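Local coordinates for protein mitogen (PDB 2J4X) that is a zinc-binding bacterial superantigen of the staphylococcal and streptococcal toxin family, probably acting as a secreted toxin that stimulates T cells, at residues Lys29-Asn37 with Lys52-Pro60. Residues are numbered along the deposited sequence; the frame is centred on the assembly and turned at random.
Sequences KIGTQLIFN and KVISSNVSP
In the OB-fold domain of this superantigen, strand 33-36 pairs antiparallel with strand 53-57, the two axes running at 160°. Leu34 and Ser56 form a hydrogen-bonded pair, with Leu34 N to Ser56 O at 2.9 Å and Ser56 N to Leu34 O at 3.0 Å. Phe36 and Ile54 repeat the pattern, Phe36 N to Ile54 O at 2.9 Å and Ile54 N to Phe36 O at 3.2 Å. Past the end of the strand, Val58 N continues the ladder to Thr32 O. Strand 33-36 turns back on strand 24-30, and strand 53-57 runs parallel to strand 87-98 on its other side, so the pair links these two strands of the curled OB-fold sheet.

One face carries Leu34, Phe36, Ile54 and Ser56. The Phe36 ring turns its edge to the neighbouring strand, with Ile54 O 3.2 Å from CD2 and Ser56 CB near CE2, both close to the ring plane; Met24, Ile26, Val72 and Ile74 pack against this side chain from strands 24-30 and 71-84. Beside it, Leu34 CD1 lies 3.9 Å from Val58 CG2, the two side chains meeting nearly at right angles, and buried Ser56 OG bonds to Gly94 O. On the opposite face are Gln33, Ile35, Ser55 and Asn57. A bend at chi2 (-60°) folds the Gln33 amide across Asn57, where OE1 sits 3.2 Å from Asn57 CB and the two amide planes lie only 18° apart; Asn57 ND2 is hydrogen-bonded to Asp93. Farther along, Val53 CG1 presses on Ile35 CG2 at 3.3 Å, tighter than usual van der Waals contact.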
loop_
_atom_site.group_PDB
_atom_site.type_symbol
_atom_site.label_atom_id
_atom_site.label_comp_id
_atom_site.label_asym_id
_atom_site.label_seq_id
_atom_site.Cartn_x
_atom_site.Cartn_y
_atom_site.Cartn_z
ATOM N N LYS A 29 -9.826 20.651 -6.691
ATOM C CA LYS A 29 -9.540 19.523 -7.555
ATOM C C LYS A 29 -8.871 20.150 -8.758
ATOM O O LYS A 29 -9.487 20.949 -9.461
ATOM C CB LYS A 29 -10.854 18.847 -7.943
ATOM C CG LYS A 29 -10.713 17.590 -8.752
ATOM C CD LYS A 29 -12.056 17.023 -9.114
ATOM C CE LYS A 29 -11.854 15.918 -10.102
ATOM N NZ LYS A 29 -13.144 15.374 -10.583
ATOM N N ILE A 30 -7.605 19.818 -8.989
ATOM C CA ILE A 30 -6.882 20.415 -10.102
ATOM C C ILE A 30 -5.951 19.479 -10.868
ATOM O O ILE A 30 -5.058 18.869 -10.293
ATOM C CB ILE A 30 -6.093 21.690 -9.620
ATOM C CG1 ILE A 30 -4.720 21.749 -10.274
ATOM C CG2 ILE A 30 -5.965 21.718 -8.104
ATOM C CD1 ILE A 30 -3.898 22.912 -9.809
ATOM N N GLY A 31 -6.178 19.380 -12.177
ATOM C CA GLY A 31 -5.364 18.542 -13.042
ATOM C C GLY A 31 -5.653 17.064 -12.894
ATOM O O GLY A 31 -6.600 16.529 -13.471
ATOM N N THR A 32 -4.812 16.403 -12.109
ATOM C CA THR A 32 -4.937 14.979 -11.839
ATOM C C THR A 32 -4.808 14.803 -10.316
ATOM O O THR A 32 -4.873 13.693 -9.787
ATOM C CB THR A 32 -3.847 14.200 -12.642
ATOM O OG1 THR A 32 -4.490 13.334 -13.587
ATOM C CG2 THR A 32 -2.937 13.401 -11.738
ATOM N N GLN A 33 -4.661 15.933 -9.623
ATOM C CA GLN A 33 -4.525 15.965 -8.170
ATOM C C GLN A 33 -5.869 16.279 -7.516
ATOM O O GLN A 33 -6.569 17.189 -7.948
ATOM C CB GLN A 33 -3.525 17.052 -7.726
ATOM C CG GLN A 33 -2.356 17.349 -8.670
ATOM C CD GLN A 33 -1.456 16.147 -8.947
ATOM O OE1 GLN A 33 -1.046 15.442 -8.023
ATOM N NE2 GLN A 33 -1.133 15.920 -10.227
ATOM N N LEU A 34 -6.225 15.515 -6.484
ATOM C CA LEU A 34 -7.456 15.746 -5.723
ATOM C C LEU A 34 -6.935 16.274 -4.383
ATOM O O LEU A 34 -6.233 15.573 -3.656
ATOM C CB LEU A 34 -8.254 14.445 -5.545
ATOM C CG LEU A 34 -8.713 13.760 -6.845
ATOM C CD1 LEU A 34 -9.473 12.507 -6.504
ATOM C CD2 LEU A 34 -9.598 14.671 -7.666
ATOM N N ILE A 35 -7.256 17.528 -4.078
ATOM C CA ILE A 35 -6.782 18.181 -2.866
ATOM C C ILE A 35 -7.745 18.154 -1.691
ATOM O O ILE A 35 -8.971 18.187 -1.851
ATOM C CB ILE A 35 -6.372 19.627 -3.188
ATOM C CG1 ILE A 35 -5.398 19.593 -4.374
ATOM C CG2 ILE A 35 -5.758 20.293 -1.961
ATOM C CD1 ILE A 35 -4.720 20.887 -4.685
ATOM N N PHE A 36 -7.161 18.087 -0.502
ATOM C CA PHE A 36 -7.921 18.021 0.730
ATOM C C PHE A 36 -7.379 19.022 1.747
ATOM O O PHE A 36 -6.222 19.416 1.682
ATOM C CB PHE A 36 -7.814 16.606 1.326
ATOM C CG PHE A 36 -8.210 15.498 0.379
ATOM C CD1 PHE A 36 -9.510 14.986 0.386
ATOM C CD2 PHE A 36 -7.277 14.951 -0.505
ATOM C CE1 PHE A 36 -9.888 13.937 -0.472
ATOM C CE2 PHE A 36 -7.634 13.904 -1.371
ATOM C CZ PHE A 36 -8.943 13.395 -1.353
ATOM N N ASN A 37 -8.228 19.423 2.685
ATOM C CA ASN A 37 -7.842 20.322 3.763
ATOM C C ASN A 37 -7.885 19.531 5.073
ATOM O O ASN A 37 -6.965 19.599 5.889
ATOM C CB ASN A 37 -8.802 21.506 3.863
ATOM C CG ASN A 37 -8.739 22.189 5.230
ATOM O OD1 ASN A 37 -7.649 22.575 5.702
ATOM N ND2 ASN A 37 -9.905 22.338 5.880
ATOM N N LYS A 52 -2.422 21.409 7.396
ATOM C CA LYS A 52 -1.712 20.647 6.364
ATOM C C LYS A 52 -2.642 20.256 5.212
ATOM O O LYS A 52 -3.788 19.875 5.434
ATOM C CB LYS A 52 -1.103 19.380 6.973
ATOM C CG LYS A 52 -0.407 19.624 8.317
ATOM C CD LYS A 52 0.302 18.381 8.844
ATOM C CE LYS A 52 -0.663 17.222 9.004
ATOM N NZ LYS A 52 -0.037 16.000 9.591
ATOM N N VAL A 53 -2.139 20.350 3.987
ATOM C CA VAL A 53 -2.914 20.016 2.796
ATOM C C VAL A 53 -2.460 18.684 2.208
ATOM O O VAL A 53 -1.262 18.431 2.126
ATOM C CB VAL A 53 -2.719 21.079 1.723
ATOM C CG1 VAL A 53 -3.617 20.786 0.547
ATOM C CG2 VAL A 53 -2.975 22.455 2.309
ATOM N N ILE A 54 -3.406 17.847 1.780
ATOM C CA ILE A 54 -3.082 16.539 1.194
ATOM C C ILE A 54 -3.433 16.513 -0.280
ATOM O O ILE A 54 -4.579 16.704 -0.654
ATOM C CB ILE A 54 -3.859 15.379 1.888
ATOM C CG1 ILE A 54 -3.531 15.354 3.374
ATOM C CG2 ILE A 54 -3.487 14.035 1.267
ATOM C CD1 ILE A 54 -4.490 14.515 4.163
ATOM N N SER A 55 -2.440 16.270 -1.118
ATOM C CA SER A 55 -2.682 16.211 -2.549
ATOM C C SER A 55 -2.534 14.776 -3.027
ATOM O O SER A 55 -1.478 14.172 -2.891
ATOM C CB SER A 55 -1.696 17.103 -3.306
ATOM O OG SER A 55 -1.901 16.980 -4.705
ATOM N N SER A 56 -3.600 14.229 -3.590
ATOM C CA SER A 56 -3.575 12.871 -4.077
ATOM C C SER A 56 -3.524 12.852 -5.605
ATOM O O SER A 56 -4.458 13.278 -6.285
ATOM C CB SER A 56 -4.806 12.134 -3.575
ATOM O OG SER A 56 -4.746 10.773 -3.931
ATOM N N ASN A 57 -2.409 12.376 -6.145
ATOM C CA ASN A 57 -2.242 12.283 -7.580
ATOM C C ASN A 57 -2.969 11.002 -7.960
ATOM O O ASN A 57 -2.716 9.949 -7.367
ATOM C CB ASN A 57 -0.742 12.224 -7.905
ATOM C CG ASN A 57 -0.451 11.850 -9.347
ATOM O OD1 ASN A 57 -1.118 12.305 -10.277
ATOM N ND2 ASN A 57 0.574 11.018 -9.539
ATOM N N VAL A 58 -3.902 11.103 -8.912
ATOM C CA VAL A 58 -4.686 9.954 -9.374
ATOM C C VAL A 58 -4.744 9.941 -10.904
ATOM O O VAL A 58 -4.404 10.934 -11.527
ATOM C CB VAL A 58 -6.133 9.979 -8.803
ATOM C CG1 VAL A 58 -6.621 8.569 -8.601
ATOM C CG2 VAL A 58 -6.176 10.685 -7.465
ATOM N N SER A 59 -5.155 8.825 -11.506
ATOM C CA SER A 59 -5.230 8.708 -12.968
ATOM C C SER A 59 -6.365 9.529 -13.549
ATOM O O SER A 59 -7.369 9.752 -12.877
ATOM C CB SER A 59 -5.456 7.258 -13.388
ATOM O OG SER A 59 -6.771 6.839 -13.072
ATOM N N PRO A 60 -6.234 9.968 -14.821
ATOM C CA PRO A 60 -7.301 10.765 -15.440
ATOM C C PRO A 60 -8.656 10.087 -15.219
ATOM O O PRO A 60 -9.666 10.745 -14.943
ATOM C CB PRO A 60 -6.896 10.796 -16.911
ATOM C CG PRO A 60 -5.397 10.768 -16.836
ATOM C CD PRO A 60 -5.154 9.702 -15.791
#